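Local coordinates for protein involved in catabolism of external DNA (Legionella pneumophila subsp. pneumophila, PDB 2OO3) that probably methylates the N6 position of a single adenosine of 23S ribosomal RNA, with S-adenosyl-L-methionine as methyl donor, at residues L227-L230 with M235-C238. Numbering follows the deposited sequence.
Sequences LNPL and MTGC
L227 and T236 meet where the hairpin between strands 220-226 and 237-243 opens into its connecting loop. The backbone N-H of L227 donates to the carbonyl O of T236 (N to O 2.9 Å, N-H...O 155°). L227 CB lies beyond the same oxygen and to one side of it, 3.5 Å from T236 O. With CG anti to the carbonyl carbon and beside the backbone N (chi1 -64°), the branch stays close to this oxygen before its end packs on F14 and F264. N228 turns its CB away from the partner segment, yet joins it through a water. This water donates to N228 OD1 (water O to OD1 2.9 Å), accepts a weak bond from N228 N and donates a weak, long one to T236 O, so the T236 carbonyl has one firm donor and one weak one. The other end of the N228 amide, ND2, is tied to S268 O and S270 OG, which should fix the rotation of the group. P229 lays the CG-CD edge of its ring across the T236 side chain at about a right angle: P229 CG is 3.9 Å from T236 CG2, and P229 CD 4.0 Å from T236 CB. T236 OG1 makes a weak hydrogen bond to V200 O. The contact closes a surface loop, away from the predicted cofactor site, in the antiparallel part of a Rossmann-like methyltransferase sheet: backbone bonds join T236 and G237 to V200 of strand 193-200 and C238 to L225 of strand 220-226, while M235 and C238 pack against helix 14-30.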
loop_
_atom_site.group_PDB
_atom_site.type_symbol
_atom_site.label_atom_id
_atom_site.label_comp_id
_atom_site.label_asym_id
_atom_site.label_seq_id
_atom_site.Cartn_x
_atom_site.Cartn_y
_atom_site.Cartn_z
ATOM N N LEU A 227 11.948 -0.114 12.475
ATOM C CA LEU A 227 12.215 -1.217 13.370
ATOM C C LEU A 227 13.350 -0.929 14.376
ATOM O O LEU A 227 13.389 -1.534 15.441
ATOM C CB LEU A 227 12.549 -2.473 12.569
ATOM C CG LEU A 227 11.470 -3.047 11.672
ATOM C CD1 LEU A 227 12.067 -4.248 10.916
ATOM C CD2 LEU A 227 10.249 -3.458 12.482
ATOM N N ASN A 228 14.257 -0.037 14.006
ATOM C CA ASN A 228 15.436 0.330 14.803
ATOM C C ASN A 228 16.254 -0.844 15.308
ATOM O O ASN A 228 16.523 -0.929 16.519
ATOM C CB ASN A 228 15.070 1.298 15.930
ATOM C CG ASN A 228 14.332 2.522 15.408
ATOM O OD1 ASN A 228 14.769 3.151 14.457
ATOM N ND2 ASN A 228 13.217 2.851 16.022
ATOM N N PRO A 229 16.691 -1.724 14.375
ATOM C CA PRO A 229 17.514 -2.862 14.770
ATOM C C PRO A 229 18.888 -2.259 15.097
ATOM O O PRO A 229 19.111 -1.079 14.813
ATOM C CB PRO A 229 17.572 -3.710 13.504
ATOM C CG PRO A 229 17.409 -2.751 12.373
ATOM C CD PRO A 229 16.572 -1.620 12.899
ATOM N N LEU A 230 19.785 -3.001 15.732
ATOM C CA LEU A 230 21.057 -2.341 16.090
ATOM C C LEU A 230 22.065 -2.355 14.951
ATOM O O LEU A 230 23.067 -1.630 15.005
ATOM C CB LEU A 230 21.644 -2.880 17.395
ATOM C CG LEU A 230 20.695 -2.849 18.604
ATOM C CD1 LEU A 230 21.429 -3.280 19.858
ATOM C CD2 LEU A 230 20.038 -1.488 18.803
ATOM N N MET A 235 16.402 -3.497 4.802
ATOM C CA MET A 235 15.350 -2.517 5.025
ATOM C C MET A 235 15.070 -2.367 6.508
ATOM O O MET A 235 14.497 -3.263 7.132
ATOM C CB MET A 235 14.078 -2.945 4.268
ATOM C CG MET A 235 12.880 -1.965 4.363
ATOM S SD MET A 235 11.440 -2.496 3.352
ATOM C CE MET A 235 11.023 -4.082 3.949
ATOM N N THR A 236 15.434 -1.237 7.096
ATOM C CA THR A 236 15.269 -1.102 8.553
ATOM C C THR A 236 13.951 -0.419 8.901
ATOM O O THR A 236 13.576 -0.300 10.081
ATOM C CB THR A 236 16.390 -0.243 9.116
ATOM O OG1 THR A 236 16.416 0.977 8.362
ATOM C CG2 THR A 236 17.726 -0.988 8.954
ATOM N N GLY A 237 13.262 0.057 7.870
ATOM C CA GLY A 237 11.993 0.752 8.092
ATOM C C GLY A 237 11.380 1.004 6.752
ATOM O O GLY A 237 11.976 0.682 5.709
ATOM N N CYS A 238 10.199 1.612 6.754
ATOM C CA CYS A 238 9.569 1.952 5.480
ATOM C C CYS A 238 8.539 3.041 5.717
ATOM O O CYS A 238 8.258 3.407 6.870
ATOM C CB CYS A 238 8.895 0.686 4.903
ATOM S SG CYS A 238 7.424 0.202 5.819
HETATM O O HOH W 1 15.406 1.982 11.912
#